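Local coordinates for protein putative ManD family dehydratase (Pantoea ananatis, PDB 3T6C) that catalyses, with low efficiency in vitro, the magnesium-dependent dehydration of D-gluconate to 2-dehydro-3-deoxy-D-gluconate, at residues A260-P274 against L286-E298. Sequence-based numbering, arbitrary orientation.
With MG (magnesium ion), chain C; GCO (D-gluconic acid), chain D.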
ATOM      1  N   ALA A 260      22.308  -2.736 -13.336  1.00  8.95           N
ATOM      2  CA  ALA A 260      22.301  -3.641 -12.168  1.00  9.81           C
ATOM      3  C   ALA A 260      21.928  -5.093 -12.611  1.00 10.05           C
ATOM      4  O   ALA A 260      22.569  -6.096 -12.201  1.00 10.70           O
ATOM      5  CB  ALA A 260      21.304  -3.113 -11.114  1.00  9.73           C
ATOM      6  N   LYS A 261      20.912  -5.221 -13.446  1.00  7.76           N
ATOM      7  CA  LYS A 261      20.513  -6.559 -13.905  1.00  7.25           C
ATOM      8  C   LYS A 261      21.585  -7.218 -14.756  1.00  8.51           C
ATOM      9  O   LYS A 261      21.840  -8.443 -14.651  1.00 11.22           O
ATOM     10  CB  LYS A 261      19.197  -6.433 -14.694  1.00 10.57           C
ATOM     11  CG  LYS A 261      18.051  -6.004 -13.776  1.00  9.66           C
ATOM     12  CD  LYS A 261      16.813  -5.558 -14.552  1.00  9.78           C
ATOM     13  CE  LYS A 261      16.114  -6.709 -15.241  1.00 12.37           C
ATOM     14  NZ  LYS A 261      14.903  -6.244 -16.041  1.00 11.72           N
ATOM     15  N   ALA A 262      22.178  -6.437 -15.665  1.00  8.33           N
ATOM     16  CA  ALA A 262      23.223  -6.954 -16.569  1.00  8.03           C
ATOM     17  C   ALA A 262      24.461  -7.385 -15.863  1.00 12.43           C
ATOM     18  O   ALA A 262      25.214  -8.214 -16.386  1.00 13.70           O
ATOM     19  CB  ALA A 262      23.571  -5.893 -17.625  1.00  9.74           C
ATOM     20  N   LEU A 263      24.668  -6.849 -14.668  1.00  9.94           N
ATOM     21  CA  LEU A 263      25.855  -7.240 -13.874  1.00  8.80           C
ATOM     22  C   LEU A 263      25.644  -8.479 -13.008  1.00  9.44           C
ATOM     23  O   LEU A 263      26.596  -8.972 -12.424  1.00 11.13           O
ATOM     24  CB  LEU A 263      26.242  -6.043 -12.989  1.00  8.77           C
ATOM     25  CG  LEU A 263      26.890  -4.897 -13.786  1.00  9.53           C
ATOM     26  CD1 LEU A 263      27.065  -3.662 -12.917  1.00 10.92           C
ATOM     27  CD2 LEU A 263      28.274  -5.321 -14.327  1.00 13.28           C
ATOM     28  N   GLU A 264      24.417  -8.936 -12.877  1.00  9.94           N
ATOM     29  CA  GLU A 264      24.115 -10.077 -11.996  1.00  9.07           C
ATOM     30  C   GLU A 264      25.005 -11.310 -12.260  1.00 11.91           C
ATOM     31  O   GLU A 264      25.482 -11.889 -11.305  1.00 13.65           O
ATOM     32  CB  GLU A 264      22.615 -10.435 -12.133  1.00 12.62           C
ATOM     33  CG  GLU A 264      21.776  -9.481 -11.328  1.00 10.37           C
ATOM     34  CD  GLU A 264      20.290  -9.664 -11.474  1.00 13.80           C
ATOM     35  OE1 GLU A 264      19.828 -10.746 -11.947  1.00 18.54           O
ATOM     36  OE2 GLU A 264      19.551  -8.733 -11.087  1.00 13.68           O
ATOM     37  N   PRO A 265      25.285 -11.675 -13.536  1.00 12.86           N
ATOM     38  CA  PRO A 265      26.114 -12.887 -13.726  1.00 13.66           C
ATOM     39  C   PRO A 265      27.541 -12.721 -13.175  1.00 16.77           C
ATOM     40  O   PRO A 265      28.235 -13.737 -13.074  1.00 19.31           O
ATOM     41  CB  PRO A 265      26.237 -13.007 -15.248  1.00 15.87           C
ATOM     42  CG  PRO A 265      25.102 -12.175 -15.815  1.00 19.74           C
ATOM     43  CD  PRO A 265      24.781 -11.116 -14.801  1.00 14.98           C
ATOM     44  N   TYR A 266      27.994 -11.501 -12.935  1.00 11.67           N
ATOM     45  CA  TYR A 266      29.379 -11.270 -12.505  1.00  7.42           C
ATOM     46  C   TYR A 266      29.483 -11.114 -10.989  1.00 12.43           C
ATOM     47  O   TYR A 266      30.580 -11.060 -10.462  1.00 13.59           O
ATOM     48  CB  TYR A 266      29.971 -10.042 -13.249  1.00  9.20           C
ATOM     49  CG  TYR A 266      29.672 -10.194 -14.725  1.00 11.82           C
ATOM     50  CD1 TYR A 266      30.163 -11.304 -15.444  1.00 14.83           C
ATOM     51  CD2 TYR A 266      28.844  -9.302 -15.363  1.00 11.95           C
ATOM     52  CE1 TYR A 266      29.840 -11.464 -16.813  1.00 17.23           C
ATOM     53  CE2 TYR A 266      28.538  -9.463 -16.719  1.00 14.22           C
ATOM     54  CZ  TYR A 266      29.018 -10.552 -17.411  1.00 17.74           C
ATOM     55  OH  TYR A 266      28.685 -10.666 -18.741  1.00 21.49           O
ATOM     56  N   GLN A 267      28.346 -11.139 -10.293  1.00 11.06           N
ATOM     57  CA  GLN A 267      28.291 -11.209  -8.822  1.00 11.26           C
ATOM     58  C   GLN A 267      29.198 -10.164  -8.167  1.00 11.47           C
ATOM     59  O   GLN A 267      30.132 -10.467  -7.416  1.00 11.46           O
ATOM     60  CB  GLN A 267      28.584 -12.621  -8.321  1.00 12.28           C
ATOM     61  CG  GLN A 267      27.451 -13.579  -8.689  1.00 15.74           C
ATOM     62  CD  GLN A 267      27.824 -14.995  -8.362  1.00 20.15           C
ATOM     63  OE1 GLN A 267      27.631 -15.446  -7.232  1.00 18.49           O
ATOM     64  NE2 GLN A 267      28.416 -15.687  -9.325  1.00 21.76           N
ATOM     65  N   LEU A 268      28.870  -8.895  -8.405  1.00 10.42           N
ATOM     66  CA  LEU A 268      29.629  -7.823  -7.785  1.00  8.84           C
ATOM     67  C   LEU A 268      29.348  -7.774  -6.290  1.00  9.87           C
ATOM     68  O   LEU A 268      28.218  -8.057  -5.839  1.00 10.82           O
ATOM     69  CB  LEU A 268      29.254  -6.464  -8.396  1.00 10.37           C
ATOM     70  CG  LEU A 268      30.090  -6.126  -9.654  1.00 12.36           C
ATOM     71  CD1 LEU A 268      29.903  -7.126 -10.787  1.00 14.38           C
ATOM     72  CD2 LEU A 268      29.694  -4.749 -10.114  1.00 13.62           C
ATOM     73  N   PHE A 269      30.356  -7.357  -5.523  1.00  9.53           N
ATOM     74  CA  PHE A 269      30.171  -7.163  -4.096  1.00  7.45           C
ATOM     75  C   PHE A 269      29.157  -6.024  -3.886  1.00  8.50           C
ATOM     76  O   PHE A 269      28.254  -6.134  -3.034  1.00  8.67           O
ATOM     77  CB  PHE A 269      31.534  -6.873  -3.420  1.00  8.53           C
ATOM     78  CG  PHE A 269      31.443  -6.688  -1.942  1.00  7.58           C
ATOM     79  CD1 PHE A 269      31.444  -7.788  -1.108  1.00 11.94           C
ATOM     80  CD2 PHE A 269      31.460  -5.407  -1.386  1.00  7.89           C
ATOM     81  CE1 PHE A 269      31.381  -7.651   0.289  1.00 12.01           C
ATOM     82  CE2 PHE A 269      31.376  -5.270   0.032  1.00  8.54           C
ATOM     83  CZ  PHE A 269      31.330  -6.393   0.838  1.00 12.18           C
ATOM     84  N   PHE A 270      29.325  -4.933  -4.623  1.00  8.94           N
ATOM     85  CA  PHE A 270      28.232  -3.973  -4.758  1.00 10.08           C
ATOM     86  C   PHE A 270      28.381  -3.117  -5.999  1.00  9.71           C
ATOM     87  O   PHE A 270      29.489  -2.983  -6.513  1.00  9.44           O
ATOM     88  CB  PHE A 270      27.962  -3.158  -3.470  1.00  9.82           C
ATOM     89  CG  PHE A 270      29.066  -2.178  -2.995  1.00  6.66           C
ATOM     90  CD1 PHE A 270      29.578  -1.146  -3.772  1.00  8.37           C
ATOM     91  CD2 PHE A 270      29.513  -2.255  -1.665  1.00  9.95           C
ATOM     92  CE1 PHE A 270      30.514  -0.191  -3.268  1.00  7.38           C
ATOM     93  CE2 PHE A 270      30.455  -1.321  -1.157  1.00  9.43           C
ATOM     94  CZ  PHE A 270      30.959  -0.296  -1.950  1.00  9.46           C
ATOM     95  N   LEU A 271      27.259  -2.577  -6.462  1.00  8.33           N
ATOM     96  CA  LEU A 271      27.182  -1.485  -7.467  1.00  6.96           C
ATOM     97  C   LEU A 271      26.819  -0.230  -6.686  1.00 10.26           C
ATOM     98  O   LEU A 271      25.772  -0.210  -5.980  1.00  9.28           O
ATOM     99  CB  LEU A 271      26.107  -1.800  -8.505  1.00  8.35           C
ATOM    100  CG  LEU A 271      25.831  -0.682  -9.506  1.00  9.13           C
ATOM    101  CD1 LEU A 271      27.121  -0.410 -10.362  1.00  9.89           C
ATOM    102  CD2 LEU A 271      24.642  -1.083 -10.372  1.00 11.22           C
ATOM    103  N   GLU A 272      27.664   0.790  -6.802  1.00  8.71           N
ATOM    104  CA  GLU A 272      27.536   1.972  -5.937  1.00  8.62           C
ATOM    105  C   GLU A 272      26.900   3.157  -6.704  1.00  9.23           C
ATOM    106  O   GLU A 272      27.143   3.377  -7.923  1.00  8.83           O
ATOM    107  CB  GLU A 272      28.923   2.351  -5.410  1.00  7.59           C
ATOM    108  CG  GLU A 272      29.021   3.627  -4.577  1.00  8.36           C
ATOM    109  CD  GLU A 272      30.469   3.969  -4.343  1.00  9.65           C
ATOM    110  OE1 GLU A 272      31.339   3.056  -4.505  1.00 11.21           O
ATOM    111  OE2 GLU A 272      30.732   5.120  -3.912  1.00  8.94           O
ATOM    112  N   ASP A 273      26.064   3.900  -6.008  1.00  7.71           N
ATOM    113  CA  ASP A 273      25.425   5.142  -6.474  1.00  6.37           C
ATOM    114  C   ASP A 273      24.794   5.005  -7.858  1.00  8.86           C
ATOM    115  O   ASP A 273      25.058   5.792  -8.775  1.00  9.95           O
ATOM    116  CB  ASP A 273      26.399   6.327  -6.420  1.00  8.29           C
ATOM    117  CG  ASP A 273      26.733   6.762  -4.959  1.00 10.48           C
ATOM    118  OD1 ASP A 273      26.278   6.104  -4.001  1.00 11.48           O
ATOM    119  OD2 ASP A 273      27.476   7.777  -4.762  1.00 10.00           O
ATOM    120  N   PRO A 274      23.922   4.009  -8.005  1.00  8.43           N
ATOM    121  CA  PRO A 274      23.234   3.904  -9.302  1.00  6.74           C
ATOM    122  C   PRO A 274      22.305   5.118  -9.549  1.00  9.58           C
ATOM    123  O   PRO A 274      21.969   5.371 -10.732  1.00  9.63           O
ATOM    124  CB  PRO A 274      22.377   2.633  -9.109  1.00  6.61           C
ATOM    125  CG  PRO A 274      22.105   2.593  -7.570  1.00  7.34           C
ATOM    126  CD  PRO A 274      23.525   2.933  -7.073  1.00  8.96           C
ATOM    127  N   LEU A 286      14.085  -0.393  -8.976  1.00  9.57           N
ATOM    128  CA  LEU A 286      15.298  -1.196  -9.128  1.00  7.80           C
ATOM    129  C   LEU A 286      15.251  -2.471  -8.278  1.00  7.97           C
ATOM    130  O   LEU A 286      15.639  -3.553  -8.759  1.00  8.17           O
ATOM    131  CB  LEU A 286      16.531  -0.371  -8.765  1.00  6.50           C
ATOM    132  CG  LEU A 286      17.856  -1.037  -9.071  1.00  4.86           C
ATOM    133  CD1 LEU A 286      18.916   0.084  -9.350  1.00  9.03           C
ATOM    134  CD2 LEU A 286      18.386  -1.937  -7.955  1.00 11.75           C
ATOM    135  N   ARG A 287      14.814  -2.362  -7.022  1.00  9.19           N
ATOM    136  CA  ARG A 287      14.862  -3.501  -6.091  1.00  6.57           C
ATOM    137  C   ARG A 287      13.747  -4.512  -6.328  1.00  8.50           C
ATOM    138  O   ARG A 287      13.768  -5.575  -5.739  1.00  9.76           O
ATOM    139  CB  ARG A 287      14.861  -2.969  -4.654  1.00  9.81           C
ATOM    140  CG  ARG A 287      16.074  -2.089  -4.384  1.00  8.79           C
ATOM    141  CD  ARG A 287      17.361  -2.904  -4.254  1.00  7.80           C
ATOM    142  NE  ARG A 287      17.508  -3.418  -2.901  1.00  8.06           N
ATOM    143  CZ  ARG A 287      18.620  -3.986  -2.444  1.00  5.73           C
ATOM    144  NH1 ARG A 287      19.626  -4.252  -3.264  1.00  9.10           N
ATOM    145  NH2 ARG A 287      18.739  -4.245  -1.130  1.00  7.23           N
ATOM    146  N   GLN A 288      12.790  -4.210  -7.193  0.52  8.38           N
ATOM    147  CA  GLN A 288      11.812  -5.241  -7.583  0.52  6.69           C
ATOM    148  C   GLN A 288      12.335  -6.105  -8.702  0.52  8.50           C
ATOM    149  O   GLN A 288      11.702  -7.110  -9.052  0.52  9.63           O
ATOM    150  CB  GLN A 288      10.484  -4.592  -7.992  0.52 10.05           C
ATOM    151  CG  GLN A 288       9.867  -3.829  -6.838  0.52  8.94           C
ATOM    152  CD  GLN A 288       8.549  -3.168  -7.203  0.52 16.54           C
ATOM    153  OE1 GLN A 288       8.424  -1.927  -7.212  0.52 18.18           O
ATOM    154  NE2 GLN A 288       7.568  -3.981  -7.520  0.52 15.12           N
ATOM    155  N   GLN A 289      13.465  -5.698  -9.293  1.00  8.33           N
ATOM    156  CA  GLN A 289      14.053  -6.347 -10.497  1.00  7.36           C
ATOM    157  C   GLN A 289      15.388  -7.021 -10.281  1.00  8.51           C
ATOM    158  O   GLN A 289      15.656  -8.048 -10.932  1.00 14.83           O
ATOM    159  CB  GLN A 289      14.065  -5.429 -11.716  1.00  8.38           C
ATOM    160  CG  GLN A 289      12.658  -4.989 -12.089  1.00  8.39           C
ATOM    161  CD  GLN A 289      12.627  -4.317 -13.450  1.00 10.71           C
ATOM    162  OE1 GLN A 289      13.445  -4.626 -14.343  1.00 11.10           O
ATOM    163  NE2 GLN A 289      11.668  -3.405 -13.631  1.00  9.00           N
ATOM    164  N   SER A 290      16.320  -6.339  -9.619  1.00  7.92           N
ATOM    165  CA  SER A 290      17.735  -6.778  -9.580  1.00  7.94           C
ATOM    166  C   SER A 290      18.167  -7.327  -8.232  1.00  9.91           C
ATOM    167  O   SER A 290      17.733  -6.840  -7.178  1.00  9.93           O
ATOM    168  CB  SER A 290      18.657  -5.616  -9.916  1.00 10.54           C
ATOM    169  OG  SER A 290      19.989  -6.137 -10.004  1.00 12.58           O
ATOM    170  N   SER A 291      19.010  -8.367  -8.271  1.00  7.86           N
ATOM    171  CA  SER A 291      19.675  -8.925  -7.084  1.00  8.03           C
ATOM    172  C   SER A 291      21.157  -8.502  -6.941  1.00 10.08           C
ATOM    173  O   SER A 291      21.865  -9.061  -6.099  1.00 11.25           O
ATOM    174  CB  SER A 291      19.464 -10.434  -7.053  1.00 11.39           C
ATOM    175  OG  SER A 291      19.874 -10.968  -8.306  1.00 13.93           O
ATOM    176  N   THR A 292      21.655  -7.589  -7.789  1.00  8.45           N
ATOM    177  CA  THR A 292      23.014  -7.068  -7.575  1.00  7.35           C
ATOM    178  C   THR A 292      23.008  -6.202  -6.306  1.00  8.72           C
ATOM    179  O   THR A 292      22.144  -5.347  -6.144  1.00  9.78           O
ATOM    180  CB  THR A 292      23.406  -6.211  -8.778  1.00  9.76           C
ATOM    181  OG1 THR A 292      23.629  -7.088  -9.922  1.00 11.17           O
ATOM    182  CG2 THR A 292      24.637  -5.313  -8.493  1.00 10.68           C
ATOM    183  N   PRO A 293      23.942  -6.431  -5.372  1.00  7.63           N
ATOM    184  CA  PRO A 293      23.897  -5.587  -4.173  1.00  7.11           C
ATOM    185  C   PRO A 293      24.141  -4.112  -4.465  1.00  9.36           C
ATOM    186  O   PRO A 293      24.934  -3.805  -5.388  1.00  8.31           O
ATOM    187  CB  PRO A 293      25.030  -6.174  -3.294  1.00  9.33           C
ATOM    188  CG  PRO A 293      25.235  -7.602  -3.812  1.00  8.09           C
ATOM    189  CD  PRO A 293      24.991  -7.470  -5.294  1.00  8.29           C
ATOM    190  N   ILE A 294      23.491  -3.230  -3.704  1.00  6.86           N
ATOM    191  CA  ILE A 294      23.505  -1.798  -3.993  1.00  5.61           C
ATOM    192  C   ILE A 294      24.093  -1.028  -2.811  1.00  7.39           C
ATOM    193  O   ILE A 294      23.713  -1.247  -1.678  1.00  9.15           O
ATOM    194  CB  ILE A 294      22.063  -1.275  -4.259  1.00  7.25           C
ATOM    195  CG1 ILE A 294      21.477  -1.948  -5.525  1.00  8.48           C
ATOM    196  CG2 ILE A 294      22.029   0.256  -4.452  1.00  8.06           C
ATOM    197  CD1 ILE A 294      22.263  -1.705  -6.811  1.00  9.91           C
ATOM    198  N   ALA A 295      25.016  -0.109  -3.106  1.00  8.10           N
ATOM    199  CA  ALA A 295      25.543   0.819  -2.099  1.00  6.80           C
ATOM    200  C   ALA A 295      25.120   2.229  -2.488  1.00  7.78           C
ATOM    201  O   ALA A 295      25.138   2.593  -3.673  1.00  9.89           O
ATOM    202  CB  ALA A 295      27.078   0.761  -2.050  1.00  8.56           C
ATOM    203  N   MET A 296      24.752   3.041  -1.479  1.00  8.09           N
ATOM    204  CA  MET A 296      24.395   4.434  -1.732  1.00  8.00           C
ATOM    205  C   MET A 296      24.840   5.269  -0.589  1.00  7.35           C
ATOM    206  O   MET A 296      24.771   4.837   0.573  1.00  8.33           O
ATOM    207  CB  MET A 296      22.843   4.609  -1.777  1.00  8.96           C
ATOM    208  CG  MET A 296      22.125   4.125  -3.050  1.00 10.02           C
ATOM    209  SD  MET A 296      22.302   5.263  -4.443  1.00 11.06           S
ATOM    210  CE  MET A 296      21.559   6.758  -3.785  1.00 13.14           C
ATOM    211  N   GLY A 297      25.104   6.534  -0.920  1.00  8.42           N
ATOM    212  CA  GLY A 297      25.047   7.572   0.096  1.00  9.27           C
ATOM    213  C   GLY A 297      26.222   8.435   0.463  1.00  8.98           C
ATOM    214  O   GLY A 297      26.098   9.190   1.427  1.00  8.73           O
ATOM    215  N   GLU A 298      27.326   8.375  -0.261  1.00  8.10           N
ATOM    216  CA  GLU A 298      28.435   9.302   0.058  1.00  6.58           C
ATOM    217  C   GLU A 298      27.972  10.753  -0.009  1.00  7.33           C
ATOM    218  O   GLU A 298      28.554  11.611   0.688  1.00  9.74           O
ATOM    219  CB  GLU A 298      29.663   9.091  -0.876  1.00  9.74           C
ATOM    220  CG  GLU A 298      29.371   9.532  -2.301  1.00  8.94           C
ATOM    221  CD  GLU A 298      30.439   9.082  -3.292  1.00 11.14           C
ATOM    222  OE1 GLU A 298      30.845   7.910  -3.259  1.00  9.75           O
ATOM    223  OE2 GLU A 298      30.897   9.885  -4.114  1.00  9.46           O
TER
HETATM  224 MG    MG C 501      31.570   6.710  -4.900  1.00  8.02          MG
HETATM  225  C1  GCO D 601      34.246   7.364  -3.926  1.00 12.63           C
HETATM  226  C2  GCO D 601      33.707   8.681  -4.343  1.00 13.43           C
HETATM  227  C3  GCO D 601      34.753   9.757  -4.563  1.00 15.71           C
HETATM  228  C4  GCO D 601      34.101  11.117  -4.708  1.00 14.54           C
HETATM  229  C5  GCO D 601      34.966  12.172  -4.063  1.00 14.27           C
HETATM  230  C6  GCO D 601      34.376  13.569  -4.139  1.00 12.15           C
HETATM  231  O1A GCO D 601      35.357   7.250  -3.330  1.00 11.72           O
HETATM  232  O1B GCO D 601      33.490   6.345  -4.046  1.00  9.42           O
HETATM  233  O2  GCO D 601      32.743   8.484  -5.345  1.00 10.18           O
HETATM  234  O3  GCO D 601      35.454   9.388  -5.692  1.00 15.67           O
HETATM  235  O4  GCO D 601      33.947  11.377  -6.091  1.00 15.51           O
HETATM  236  O5  GCO D 601      35.153  11.832  -2.739  1.00 13.43           O
HETATM  237  O6  GCO D 601      35.153  14.568  -3.508  1.00 12.99           O
HETATM  238  O   HOH W   1      26.283  -8.392  -9.632  1.00 12.83           O
HETATM  239  O   HOH W   2      17.170  -9.938 -12.623  1.00 22.40           O
HETATM  240  O   HOH W   3      25.600   8.967  -2.801  1.00 10.71           O
HETATM  241  O   HOH W   4      28.361   6.348  -2.235  1.00 10.99           O
HETATM  242  O   HOH W   5      29.882   7.394  -5.936  1.00  8.61           O
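Leu-271 and Glu-272 pair in parallel with Ile-294 and Ala-295, joining neighbouring strands of the enolase-superfamily barrel in a beta-alpha-beta unit whose connecting helix is 283-289. Three near-straight backbone bonds fix the register: Leu-271 N to Pro-293 O, Ala-295 N to Leu-271 O, and Asp-273 N to Ala-295 O. Beside them, Ala-295 CB sits over the centre of the Phe-270 ring, 11° off its normal, a CH-pi contact.

Where the helices lead into the strands, Glu-264 can be followed outward. Its CB lies 4.1 Å from Thr-292 OG1, and its CG passes the same hydroxyl at 3.3 Å. With chi2 at 175° the chain then runs extended, bringing CD within 3.5 Å of Ser-291 OG. At the tip, OE2 receives two bonds: Ser-290 OG donates to the anti lone pair of OE2 at 2.8 Å, whereas Ser-291 N comes from above the carboxylate plane at 2.9 Å. OE1 lies 3.6 Å from Ser-291 OG, which bonds Lys-261 NZ of a second subunit; that same ammonium forms a long, weak ion pair with OE1. Ser-290 OG also accepts from Thr-292 N, an ST turn, and Thr-292 OG1 donates to Ala-260 O.

At the C-terminal strand ends, Glu-272 OE2 and Glu-298 OE1 are 2.9 Å apart, their carboxylate planes turned by 62°. Both bind magnesium, as does Asp-246; Arg-319 also bonds Glu-272 OE2, and Tyr-103 of a fourth subunit bonds Glu-298 OE2. Asp-273 OD2 accepts from the magnesium-bound water, a second-shell link. Magnesium coordinates gluconate O1B and O2, and its charge, with Arg-319, probably eases the repulsion between the two glutamates.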